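Local coordinates for protein putative aldehyde dehydrogenase (Burkholderia cenocepacia, PDB 4YWE) that probably oxidises aldehydes, using NAD or NADP as the electron acceptor, at residues V265-A269 with E299-Y303; L275-V279 with R309-F314; I352-G358 with P373-V379; R108-A112 with Y159-I163; E403-V407 with R431-L436. One frame throughout, in Å; residues are numbered along the deposited sequence. Where two conformers were deposited one is given.

Interaction 1. Residues V265-A269 with E299-Y303; sequences VFADA and ERAVY
Val265 and Glu299 end two neighbouring parallel strands, 261-265 and 293-299, joined through helix 271-283 as a beta-alpha-beta unit of a mixed sheet. The contact is made where both strands leave the sheet and turn toward their helices. The last rung between them is the bond from Glu299 N to Val265 O, 2.9 Å. Beyond it the Glu299 side chain takes over: with CG anti to the backbone N (chi1 -176°) and the chain extended, its carboxylate reaches back across the opposing loop, and OE1 accepts from Ala267 N at 2.8 Å. That bond is nearly straight (165° at the hydrogen), but the donor stands above the carboxylate, 50° out of its plane. OE1 also lies at the edge of the Phe266 ring, 3.4 Å from CD2, with ring and carboxylate almost perpendicular. The same ring meets Phe400 of strand 394-400 edge-to-face. Phe266 to Ala269 form a type I beta turn, closed by Ala269 N bonding to Phe266 O; Asp268, on that turn, is tied through OD1 to Thr423. On the other side of the backbone, Val302, at the N-cap position of helix 303-315, sets its CG2 3.7 Å from Ala267 CA. Ala267 CB completes the apolar patch, 4.0 Å from Val302 CG1 and 3.9 Å from Ala301 CB.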
# COMPACT_ATOMS: atom_id res chain seq x y z
N VAL A 265 25.05 -21.09 -11.90
CA VAL A 265 25.98 -20.41 -12.79
C VAL A 265 25.85 -20.91 -14.23
O VAL A 265 25.94 -22.11 -14.49
CB VAL A 265 27.43 -20.57 -12.31
CG1 VAL A 265 28.37 -19.74 -13.18
CG2 VAL A 265 27.56 -20.17 -10.85
N PHE A 266 25.63 -19.98 -15.16
CA PHE A 266 25.54 -20.32 -16.58
C PHE A 266 26.83 -19.99 -17.31
O PHE A 266 27.69 -19.29 -16.78
CB PHE A 266 24.37 -19.58 -17.23
CG PHE A 266 23.02 -20.10 -16.82
CD1 PHE A 266 22.45 -19.70 -15.62
CD2 PHE A 266 22.34 -20.99 -17.63
CE1 PHE A 266 21.22 -20.18 -15.24
CE2 PHE A 266 21.10 -21.47 -17.25
CZ PHE A 266 20.54 -21.07 -16.06
N ALA A 267 26.96 -20.50 -18.53
CA ALA A 267 28.18 -20.35 -19.32
C ALA A 267 28.47 -18.90 -19.69
O ALA A 267 29.61 -18.54 -19.98
CB ALA A 267 28.10 -21.21 -20.58
N ASP A 268 27.43 -18.07 -19.69
CA ASP A 268 27.59 -16.67 -20.09
C ASP A 268 27.78 -15.75 -18.89
O ASP A 268 27.69 -14.53 -19.02
CB ASP A 268 26.37 -16.22 -20.91
CG ASP A 268 25.11 -16.12 -20.07
OD1 ASP A 268 25.02 -16.80 -19.03
OD2 ASP A 268 24.20 -15.35 -20.46
N ALA A 269 28.05 -16.33 -17.73
CA ALA A 269 28.18 -15.54 -16.51
C ALA A 269 29.58 -14.94 -16.37
O ALA A 269 30.55 -15.44 -16.93
CB ALA A 269 27.86 -16.40 -15.29
N GLU A 299 26.53 -24.77 -15.34
CA GLU A 299 26.25 -25.27 -16.68
C GLU A 299 27.45 -26.07 -17.17
O GLU A 299 28.59 -25.73 -16.86
CB GLU A 299 25.93 -24.12 -17.64
CG GLU A 299 25.53 -24.57 -19.03
CD GLU A 299 25.13 -23.41 -19.92
OE1 GLU A 299 24.98 -22.28 -19.41
OE2 GLU A 299 24.98 -23.62 -21.14
N ARG A 300 27.18 -27.14 -17.92
CA ARG A 300 28.21 -28.09 -18.33
C ARG A 300 29.40 -27.44 -19.04
O ARG A 300 30.54 -27.85 -18.83
CB ARG A 300 27.60 -29.16 -19.24
CG ARG A 300 26.56 -30.03 -18.56
CD ARG A 300 26.22 -31.25 -19.42
NE ARG A 300 25.35 -32.19 -18.71
CZ ARG A 300 24.94 -33.35 -19.22
NH1 ARG A 300 25.33 -33.72 -20.43
NH2 ARG A 300 24.15 -34.14 -18.50
N ALA A 301 29.12 -26.43 -19.85
CA ALA A 301 30.15 -25.78 -20.66
C ALA A 301 31.27 -25.17 -19.80
O ALA A 301 32.42 -25.13 -20.22
CB ALA A 301 29.53 -24.71 -21.54
N VAL A 302 30.91 -24.69 -18.61
CA VAL A 302 31.89 -24.04 -17.75
C VAL A 302 32.02 -24.76 -16.40
O VAL A 302 32.55 -24.19 -15.45
CB VAL A 302 31.54 -22.56 -17.53
CG1 VAL A 302 31.62 -21.79 -18.84
CG2 VAL A 302 30.15 -22.42 -16.92
N TYR A 303 31.54 -25.99 -16.34
CA TYR A 303 31.59 -26.77 -15.10
C TYR A 303 33.03 -27.00 -14.63
O TYR A 303 33.40 -26.59 -13.54
CB TYR A 303 30.87 -28.11 -15.27
CG TYR A 303 30.98 -29.02 -14.06
CD1 TYR A 303 30.42 -28.66 -12.84
CD2 TYR A 303 31.63 -30.24 -14.14
CE1 TYR A 303 30.51 -29.49 -11.74
CE2 TYR A 303 31.73 -31.08 -13.05
CZ TYR A 303 31.17 -30.70 -11.85
OH TYR A 303 31.27 -31.53 -10.75

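Interaction 2. Residues L275-V279 with R309-F314; sequences LPVLV and RLATAF
Leu275 CD1 and Leu310 CD2 meet at 3.7 Å, the two side chains running antiparallel alongside one another. The same Leu310 methyl lies 4.0 Å from Leu278 CB, so one branch of Leu310 is wedged between two residues three apart on the opposing helix; there the leucine side chains are turned at about a right angle. The first torsion of Leu275 (178°) swings CG to the side opposite its own N, which carries its two methyls toward the partner helix: CD1 comes within 3.7 Å of Arg309 O, while CD2 lies 4.1 Å from Arg309 NE. One turn further along, Val279 CG2 packs on Ala313 CB at 4.0 Å and reaches the Phe314 ring more distantly, 4.4 Å from CE1. No hydrogen bond crosses the interface. These residues belong to helices 271-283 and 303-315, which follow successive strands of the aldehyde dehydrogenase alpha/beta fold and lie against each other beside the sheet that holds those strands. Their local axes approach to 10.4 Å and are inclined by 60°, a spacing bridged by the leucine and valine branches. In the next shell, Leu278 touches Trp422 of strand 418-422, and Leu310 and Phe314 rest on Leu375 of strand 374-376. Arg309 bends at chi3 (66°), and its polar end is held on the first helix, where NH2 forms a salt bridge with Asp272.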
# COMPACT_ATOMS: atom_id res chain seq x y z
N LEU A 275 33.13 -15.64 -8.81
CA LEU A 275 34.04 -16.47 -8.02
C LEU A 275 34.20 -16.05 -6.55
O LEU A 275 34.07 -16.90 -5.67
CB LEU A 275 35.42 -16.51 -8.69
CG LEU A 275 36.50 -17.30 -7.96
CD1 LEU A 275 36.09 -18.76 -7.82
CD2 LEU A 275 37.84 -17.19 -8.69
N PRO A 276 34.48 -14.76 -6.28
CA PRO A 276 34.64 -14.43 -4.86
C PRO A 276 33.34 -14.53 -4.07
O PRO A 276 33.37 -14.87 -2.89
CB PRO A 276 35.16 -12.99 -4.89
CG PRO A 276 34.63 -12.44 -6.15
CD PRO A 276 34.66 -13.57 -7.13
N VAL A 277 32.22 -14.23 -4.72
CA VAL A 277 30.92 -14.28 -4.06
C VAL A 277 30.53 -15.73 -3.79
O VAL A 277 29.94 -16.04 -2.76
CB VAL A 277 29.84 -13.57 -4.90
CG1 VAL A 277 28.52 -13.55 -4.15
CG2 VAL A 277 30.28 -12.15 -5.22
N LEU A 278 30.86 -16.62 -4.72
CA LEU A 278 30.60 -18.05 -4.55
C LEU A 278 31.32 -18.59 -3.32
O LEU A 278 30.82 -19.48 -2.63
CB LEU A 278 31.03 -18.84 -5.79
CG LEU A 278 30.26 -18.61 -7.09
CD1 LEU A 278 30.85 -19.45 -8.21
CD2 LEU A 278 28.78 -18.92 -6.90
N VAL A 279 32.51 -18.05 -3.05
CA VAL A 279 33.34 -18.52 -1.96
C VAL A 279 32.84 -17.99 -0.62
O VAL A 279 32.57 -18.76 0.30
CB VAL A 279 34.82 -18.13 -2.18
CG1 VAL A 279 35.65 -18.47 -0.95
CG2 VAL A 279 35.37 -18.82 -3.42
N ARG A 309 38.71 -23.15 -10.71
CA ARG A 309 38.89 -21.83 -10.11
C ARG A 309 38.39 -21.82 -8.67
O ARG A 309 38.95 -21.14 -7.81
CB ARG A 309 38.17 -20.76 -10.93
CG ARG A 309 38.70 -20.62 -12.35
CD ARG A 309 37.95 -19.56 -13.14
NE ARG A 309 38.15 -18.22 -12.61
CZ ARG A 309 37.85 -17.10 -13.27
NH1 ARG A 309 37.35 -17.16 -14.49
NH2 ARG A 309 38.07 -15.92 -12.70
N LEU A 310 37.34 -22.59 -8.40
CA LEU A 310 36.83 -22.74 -7.04
C LEU A 310 37.83 -23.54 -6.21
O LEU A 310 38.02 -23.29 -5.02
CB LEU A 310 35.46 -23.42 -7.04
CG LEU A 310 34.25 -22.59 -7.46
CD1 LEU A 310 33.02 -23.47 -7.63
CD2 LEU A 310 33.98 -21.48 -6.46
N ALA A 311 38.48 -24.51 -6.86
CA ALA A 311 39.47 -25.35 -6.19
C ALA A 311 40.69 -24.53 -5.77
O ALA A 311 41.15 -24.62 -4.64
CB ALA A 311 39.89 -26.50 -7.10
N THR A 312 41.20 -23.72 -6.70
CA THR A 312 42.34 -22.86 -6.42
C THR A 312 42.02 -21.88 -5.29
O THR A 312 42.84 -21.63 -4.42
CB THR A 312 42.78 -22.08 -7.67
OG1 THR A 312 43.12 -22.99 -8.72
CG2 THR A 312 43.98 -21.20 -7.37
N ALA A 313 40.80 -21.35 -5.32
CA ALA A 313 40.35 -20.40 -4.30
C ALA A 313 40.26 -21.06 -2.93
O ALA A 313 40.66 -20.48 -1.92
CB ALA A 313 39.01 -19.80 -4.69
N PHE A 314 39.73 -22.28 -2.89
CA PHE A 314 39.57 -23.00 -1.63
C PHE A 314 40.91 -23.40 -1.01
O PHE A 314 41.05 -23.45 0.21
CB PHE A 314 38.69 -24.24 -1.83
CG PHE A 314 37.24 -24.01 -1.51
CD1 PHE A 314 36.47 -23.18 -2.31
CD2 PHE A 314 36.65 -24.61 -0.41
CE1 PHE A 314 35.13 -22.97 -2.02
CE2 PHE A 314 35.32 -24.40 -0.12
CZ PHE A 314 34.56 -23.58 -0.92

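Interaction 3. Residues I352-G358 with P373-V379; sequences IPMAAHG and PALLRDV
Ile352 CG2 marks the closely packed end of this antiparallel strand pair, 3.7 Å from Leu376 CD2 and 3.9 Å from Val379 CG2, all three residues being buried. Beside it the backbones are joined by the bond from Arg377 N to Pro353 O, 3.0 Å. Leu375 is then opposed by two residues, Ala355 and Ala356, the classic beta bulge, and the register slips by one. Leu375 O accepts from Ala356 N at 3.3 Å, on a lone pair in the carbonyl plane; the shorter approach of Ala355 N is strongly bent (120° at the hydrogen) and counts as weak. The return bond, Leu375 N to Ala356 O, is 2.8 Å, and Gly358 N to Pro373 O extends the ladder.

The opposite character appears at Pro353, Met354 and His357, which are exposed. Met354 bends at chi3 (-68°) and sets CE 3.9 Å from Ala374 CB and near Leu376 CD1. His357 turns its end from the pair, and ND1 bonds to Gly358 O of its own segment at 2.6 Å. Back at the Pro353 end, Arg377 and Asp378 form a salt bridge with each other; Arg377 has a second carboxylate in Glu304, and Asp378 bonds to Tyr303. In the mixed sheet, strand 374-376 runs between 354-360 and 394-400; Leu375 and Ala356 touch helix 303-315, Ile352 and Leu376 touch helix 334-349.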
# COMPACT_ATOMS: atom_id res chain seq x y z
N ILE A 352 32.75 -39.51 -3.40
CA ILE A 352 32.62 -38.12 -3.81
C ILE A 352 33.97 -37.42 -3.66
O ILE A 352 34.47 -37.27 -2.55
CB ILE A 352 31.53 -37.38 -3.01
CG1 ILE A 352 30.18 -38.09 -3.18
CG2 ILE A 352 31.43 -35.94 -3.46
CD1 ILE A 352 29.05 -37.43 -2.42
N PRO A 353 34.56 -36.99 -4.79
CA PRO A 353 35.89 -36.38 -4.78
C PRO A 353 35.90 -35.02 -4.10
O PRO A 353 35.05 -34.17 -4.38
CB PRO A 353 36.23 -36.24 -6.27
CG PRO A 353 35.23 -37.10 -6.99
CD PRO A 353 34.00 -37.08 -6.15
N MET A 354 36.86 -34.81 -3.20
CA MET A 354 37.08 -33.49 -2.63
C MET A 354 38.06 -32.72 -3.50
O MET A 354 39.26 -32.98 -3.47
CB MET A 354 37.60 -33.59 -1.19
CG MET A 354 37.88 -32.25 -0.54
SD MET A 354 38.36 -32.39 1.19
CE MET A 354 36.82 -32.96 1.92
N ALA A 355 37.54 -31.79 -4.29
CA ALA A 355 38.34 -31.05 -5.25
C ALA A 355 39.43 -30.23 -4.56
O ALA A 355 40.56 -30.17 -5.04
CB ALA A 355 37.46 -30.13 -6.09
N ALA A 356 39.08 -29.62 -3.43
CA ALA A 356 40.03 -28.80 -2.69
C ALA A 356 39.54 -28.52 -1.28
O ALA A 356 38.37 -28.72 -0.96
CB ALA A 356 40.28 -27.49 -3.42
N HIS A 357 40.45 -28.05 -0.44
CA HIS A 357 40.10 -27.63 0.91
C HIS A 357 41.12 -26.63 1.43
O HIS A 357 42.27 -26.60 0.99
CB HIS A 357 40.02 -28.84 1.85
CG HIS A 357 41.32 -29.54 2.07
ND1 HIS A 357 42.29 -29.06 2.92
CD2 HIS A 357 41.82 -30.68 1.54
CE1 HIS A 357 43.33 -29.88 2.91
NE2 HIS A 357 43.06 -30.87 2.08
N GLY A 358 40.70 -25.79 2.37
CA GLY A 358 41.60 -24.85 3.01
C GLY A 358 42.49 -25.56 4.01
O GLY A 358 42.48 -26.79 4.10
N PRO A 373 37.39 -25.11 5.11
CA PRO A 373 36.37 -25.14 4.05
C PRO A 373 36.67 -26.22 3.02
O PRO A 373 37.82 -26.39 2.63
CB PRO A 373 36.47 -23.74 3.44
CG PRO A 373 37.03 -22.89 4.53
CD PRO A 373 38.00 -23.78 5.25
N ALA A 374 35.64 -26.93 2.58
CA ALA A 374 35.83 -28.06 1.68
C ALA A 374 35.01 -27.91 0.41
O ALA A 374 33.83 -27.56 0.45
CB ALA A 374 35.48 -29.36 2.38
N LEU A 375 35.65 -28.18 -0.73
CA LEU A 375 34.97 -28.16 -2.02
C LEU A 375 34.87 -29.56 -2.60
O LEU A 375 35.89 -30.17 -2.94
CB LEU A 375 35.70 -27.24 -3.00
CG LEU A 375 35.19 -27.29 -4.44
CD1 LEU A 375 33.79 -26.72 -4.55
CD2 LEU A 375 36.15 -26.57 -5.37
N LEU A 376 33.65 -30.08 -2.71
CA LEU A 376 33.43 -31.40 -3.28
C LEU A 376 32.73 -31.29 -4.63
O LEU A 376 31.89 -30.41 -4.84
CB LEU A 376 32.63 -32.28 -2.33
CG LEU A 376 33.37 -32.77 -1.08
CD1 LEU A 376 33.34 -31.73 0.03
CD2 LEU A 376 32.81 -34.09 -0.59
N ARG A 377 33.07 -32.19 -5.54
CA ARG A 377 32.57 -32.13 -6.91
C ARG A 377 31.82 -33.39 -7.30
O ARG A 377 31.92 -34.42 -6.63
CB ARG A 377 33.72 -31.89 -7.89
CG ARG A 377 34.83 -32.93 -7.79
CD ARG A 377 35.76 -32.85 -8.98
NE ARG A 377 35.05 -33.05 -10.23
CZ ARG A 377 35.45 -32.58 -11.41
NH1 ARG A 377 36.57 -31.87 -11.49
NH2 ARG A 377 34.74 -32.81 -12.50
N ASP A 378 31.06 -33.30 -8.39
CA ASP A 378 30.31 -34.43 -8.95
C ASP A 378 29.36 -35.01 -7.91
O ASP A 378 29.11 -36.22 -7.90
CB ASP A 378 31.27 -35.50 -9.46
CG ASP A 378 32.29 -34.96 -10.44
OD1 ASP A 378 31.90 -34.17 -11.33
OD2 ASP A 378 33.48 -35.31 -10.32
N VAL A 379 28.84 -34.15 -7.04
CA VAL A 379 27.94 -34.57 -5.98
C VAL A 379 26.60 -35.00 -6.56
O VAL A 379 25.93 -34.21 -7.23
CB VAL A 379 27.74 -33.46 -4.95
CG1 VAL A 379 26.81 -33.92 -3.84
CG2 VAL A 379 29.08 -33.01 -4.37

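Interaction 4. Residues R108-A112 with Y159-I163; sequences RADAA and YPMQI
Asp110 and Gln162 supply the one direct hydrogen bond across this buried contact, from Gln162 NE2 to Asp110 OD1, 2.8 Å and nearly straight at 170°. The oxygen lies in the plane of the Gln162 amide, yet the donor comes from above the carboxylate, 55° out of its plane, and the two flat groups are steeply inclined. A water adds an indirect link: it donates to Asp110 OD2 and accepts only a weak bond from Met161 N, which also bonds to Glu96 OE2. The charge of Asp110 is met by Lys102, whose NZ forms a salt bridge with OD2 and would be expected to stabilise the ionised form of this buried acid.

Helix 104-124 here meets the start of helix 160-174, which follows strand 139-155 in what is, as in other aldehyde dehydrogenases, the Rossmann-like part of the fold; the side chain of Tyr159 is about 11 Å from that of the predicted active-site residue Glu256.

Aromatic contact is confined to the ring edge of Tyr159, at its helix's N-cap position: CD1 is 3.5 Å from Asp110 OD2, while the hydroxyl bonds to Thr289.

Apolar packing falls to Met161. Its chain bends at chi3 (-61°), bringing CE 3.8 Å from Ala111 CB; the same methyl is in van der Waals contact with Asp110 CB at 3.9 Å.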
# COMPACT_ATOMS: atom_id res chain seq x y z
N ARG A 108 32.41 -7.51 13.35
CA ARG A 108 32.20 -6.07 13.23
C ARG A 108 31.03 -5.77 12.29
O ARG A 108 30.24 -4.86 12.54
CB ARG A 108 33.47 -5.38 12.74
CG ARG A 108 33.32 -3.88 12.54
CD ARG A 108 34.64 -3.23 12.15
NE ARG A 108 35.60 -3.21 13.26
CZ ARG A 108 36.62 -4.05 13.38
NH1 ARG A 108 36.83 -4.98 12.45
NH2 ARG A 108 37.44 -3.96 14.42
N ALA A 109 30.93 -6.55 11.22
CA ALA A 109 29.86 -6.39 10.25
C ALA A 109 28.51 -6.70 10.88
O ALA A 109 27.50 -6.06 10.56
CB ALA A 109 30.10 -7.27 9.03
N ASP A 110 28.49 -7.69 11.76
CA ASP A 110 27.27 -8.08 12.47
C ASP A 110 26.75 -6.94 13.34
O ASP A 110 25.55 -6.67 13.38
CB ASP A 110 27.52 -9.32 13.32
CG ASP A 110 27.53 -10.60 12.50
OD1 ASP A 110 27.48 -10.51 11.26
OD2 ASP A 110 27.59 -11.69 13.11
N ALA A 111 27.67 -6.28 14.04
CA ALA A 111 27.31 -5.16 14.91
C ALA A 111 26.79 -3.99 14.09
O ALA A 111 25.86 -3.30 14.51
CB ALA A 111 28.51 -4.74 15.75
N ALA A 112 27.40 -3.76 12.93
CA ALA A 112 26.97 -2.69 12.04
C ALA A 112 25.58 -3.00 11.49
O ALA A 112 24.76 -2.10 11.33
CB ALA A 112 27.96 -2.51 10.90
N TYR A 159 24.27 -16.09 14.51
CA TYR A 159 24.24 -14.64 14.38
C TYR A 159 23.41 -14.02 15.50
O TYR A 159 22.30 -13.55 15.27
CB TYR A 159 23.66 -14.22 13.02
CG TYR A 159 24.48 -14.63 11.83
CD1 TYR A 159 25.52 -13.84 11.35
CD2 TYR A 159 24.21 -15.82 11.16
CE1 TYR A 159 26.27 -14.21 10.25
CE2 TYR A 159 24.95 -16.20 10.06
CZ TYR A 159 25.98 -15.40 9.61
OH TYR A 159 26.72 -15.78 8.51
N PRO A 160 23.95 -14.03 16.73
CA PRO A 160 23.24 -13.50 17.90
C PRO A 160 22.73 -12.07 17.72
O PRO A 160 21.54 -11.83 17.89
CB PRO A 160 24.29 -13.56 19.01
CG PRO A 160 25.18 -14.68 18.61
CD PRO A 160 25.26 -14.59 17.11
N MET A 161 23.62 -11.15 17.35
CA MET A 161 23.24 -9.74 17.20
C MET A 161 22.33 -9.50 16.00
O MET A 161 21.33 -8.78 16.11
CB MET A 161 24.48 -8.86 17.08
CG MET A 161 25.18 -8.58 18.40
SD MET A 161 26.50 -7.37 18.22
CE MET A 161 27.58 -8.22 17.06
N GLN A 162 22.68 -10.07 14.85
CA GLN A 162 21.93 -9.81 13.62
C GLN A 162 20.49 -10.29 13.72
O GLN A 162 19.56 -9.58 13.33
CB GLN A 162 22.62 -10.48 12.43
CG GLN A 162 23.88 -9.78 11.97
CD GLN A 162 23.94 -9.65 10.46
OE1 GLN A 162 22.95 -9.32 9.82
NE2 GLN A 162 25.11 -9.93 9.88
N ILE A 163 20.30 -11.50 14.25
CA ILE A 163 18.98 -12.09 14.35
C ILE A 163 18.18 -11.43 15.48
O ILE A 163 16.97 -11.26 15.37
CB ILE A 163 19.09 -13.61 14.53
CG1 ILE A 163 19.78 -14.22 13.31
CG2 ILE A 163 17.72 -14.24 14.73
CD1 ILE A 163 20.23 -15.64 13.48
O HOH W 1 25.83 -11.69 14.90

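Interaction 5. Residues E403-V407 with R431-L436; sequences EDEAV and RLARRL. With EDO (1,2-ethanediol), chain N.
Glu403 OE1 is gripped by Arg431 NE at 3.0 Å and by a bridging water, with a weak further bond from Arg431 NH2. Arg431 NH2 turns mainly to Glu403 OE2, 2.6 Å away, so the guanidinium holds the carboxylate side-on by two nitrogens. Both oxygens use syn lone pairs, and the planes are only 4° apart. Arg431 was deposited in two conformers, so this grip describes one of them; OE2 also pairs with Arg428.

The water, donating to OE1, accepts from Arg435 NH1, which forms a salt bridge of its own with Asp404 OD1, 2.9 Å. Val407 CG2 sits over the centre of the Arg435 guanidinium, 3.6 Å from CZ, and also packs 3.8 Å from Leu432 CD2. This joins helix 403-410 to helix 426-435, whose local axes are inclined by 32°, two helices packed beside strands 261-265 and 418-422.

The second helix and the residue after it also meet other subunits: Lys480 of a second subunit bonds to Leu436 O, and the backbone O of His486 of a third subunit accepts from Arg431 NH1. Two acids paired with two arginines beside the Val407-Leu432 contact imply a partly electrostatic join; in the conformer described, Arg431 shares its guanidinium between Glu403 and a neighbouring subunit.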
# COMPACT_ATOMS: atom_id res chain seq x y z
N GLU A 403 18.19 -24.93 -18.44
CA GLU A 403 17.43 -24.20 -17.44
C GLU A 403 16.50 -25.12 -16.66
O GLU A 403 16.36 -24.99 -15.44
CB GLU A 403 16.62 -23.07 -18.08
CG GLU A 403 17.46 -21.96 -18.69
CD GLU A 403 16.62 -20.79 -19.16
OE1 GLU A 403 15.45 -20.68 -18.74
OE2 GLU A 403 17.13 -19.97 -19.96
N ASP A 404 15.86 -26.05 -17.37
CA ASP A 404 14.92 -26.97 -16.75
C ASP A 404 15.57 -27.83 -15.67
O ASP A 404 15.01 -27.99 -14.58
CB ASP A 404 14.28 -27.88 -17.81
CG ASP A 404 13.25 -27.15 -18.65
OD1 ASP A 404 12.85 -26.03 -18.27
OD2 ASP A 404 12.83 -27.70 -19.69
N GLU A 405 16.75 -28.37 -15.95
CA GLU A 405 17.43 -29.20 -14.96
C GLU A 405 17.94 -28.35 -13.80
O GLU A 405 17.95 -28.79 -12.65
CB GLU A 405 18.60 -29.97 -15.58
CG GLU A 405 19.19 -31.00 -14.62
CD GLU A 405 20.31 -31.82 -15.23
OE1 GLU A 405 21.04 -31.29 -16.09
OE2 GLU A 405 20.47 -32.99 -14.84
N ALA A 406 18.36 -27.12 -14.10
CA ALA A 406 18.81 -26.19 -13.07
C ALA A 406 17.69 -25.95 -12.06
O ALA A 406 17.92 -25.97 -10.86
CB ALA A 406 19.27 -24.89 -13.69
N VAL A 407 16.48 -25.73 -12.57
CA VAL A 407 15.32 -25.53 -11.72
C VAL A 407 14.99 -26.80 -10.94
O VAL A 407 14.72 -26.75 -9.75
CB VAL A 407 14.10 -25.07 -12.55
CG1 VAL A 407 12.85 -25.05 -11.68
CG2 VAL A 407 14.36 -23.71 -13.17
N ARG A 431 13.11 -15.11 -15.70
CA ARG A 431 12.40 -16.36 -15.95
C ARG A 431 12.70 -17.39 -14.87
O ARG A 431 11.80 -18.08 -14.39
CB ARG A 431 12.77 -16.91 -17.33
CG ARG A 431 11.94 -18.09 -17.79
CD ARG A 431 12.12 -18.36 -19.28
NE ARG A 431 13.52 -18.59 -19.64
CZ ARG A 431 14.24 -17.78 -20.41
NH1 ARG A 431 13.70 -16.68 -20.91
NH2 ARG A 431 15.51 -18.07 -20.68
N LEU A 432 13.97 -17.49 -14.48
CA LEU A 432 14.38 -18.42 -13.44
C LEU A 432 13.90 -17.97 -12.07
O LEU A 432 13.44 -18.79 -11.27
CB LEU A 432 15.90 -18.57 -13.43
CG LEU A 432 16.55 -19.28 -14.61
CD1 LEU A 432 18.05 -19.18 -14.48
CD2 LEU A 432 16.11 -20.73 -14.68
N ALA A 433 14.01 -16.67 -11.81
CA ALA A 433 13.61 -16.09 -10.53
C ALA A 433 12.15 -16.40 -10.20
O ALA A 433 11.78 -16.56 -9.04
CB ALA A 433 13.84 -14.59 -10.53
N ARG A 434 11.32 -16.48 -11.24
CA ARG A 434 9.91 -16.81 -11.06
C ARG A 434 9.73 -18.30 -10.76
O ARG A 434 8.82 -18.68 -10.03
CB ARG A 434 9.10 -16.42 -12.30
N ARG A 435 10.60 -19.12 -11.34
CA ARG A 435 10.48 -20.57 -11.21
C ARG A 435 11.06 -21.10 -9.89
O ARG A 435 10.55 -22.06 -9.32
CB ARG A 435 11.18 -21.27 -12.38
CG ARG A 435 10.52 -21.06 -13.73
CD ARG A 435 11.19 -21.90 -14.81
NE ARG A 435 11.01 -23.33 -14.58
CZ ARG A 435 11.56 -24.28 -15.33
NH1 ARG A 435 12.32 -23.96 -16.36
NH2 ARG A 435 11.34 -25.56 -15.04
N LEU A 436 12.13 -20.46 -9.42
CA LEU A 436 12.81 -20.93 -8.22
C LEU A 436 11.93 -20.80 -6.98
O LEU A 436 11.19 -19.82 -6.82
CB LEU A 436 14.12 -20.16 -8.02
CG LEU A 436 15.20 -20.36 -9.08
CD1 LEU A 436 16.43 -19.53 -8.77
CD2 LEU A 436 15.56 -21.83 -9.20
C1 EDO N . 5.38 -15.72 -10.02
O1 EDO N . 6.74 -15.42 -9.69
C2 EDO N . 5.28 -17.15 -10.51
O2 EDO N . 5.77 -18.04 -9.50
O HOH W 2 13.19 -21.58 -17.59
O HOH W 3 12.49 -28.02 -14.61

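From the N terminus, interaction 4 comes first, closing a 46-residue loop between two helices, and touches none of the others. Interactions 1 and 2 then cross: segments 265-269, 275-279, 299-303 and 309-314 alternate, so two strand-helix units are joined at strand ends and again between helices, with Val265 packing on Leu278. Interaction 3 follows in series, a 14-residue hairpin-like closure, linked to interaction 1 by a probable hydrogen bond of Tyr303 to Asp378 and to interaction 2 where Ala311 packs on Ala356. Interaction 5, last, closes a 23-residue loop containing strand 418-422, ties helix 403-410 to helix 426-435, and meets interaction 1 as Phe266 packs on Leu432. None nests inside another.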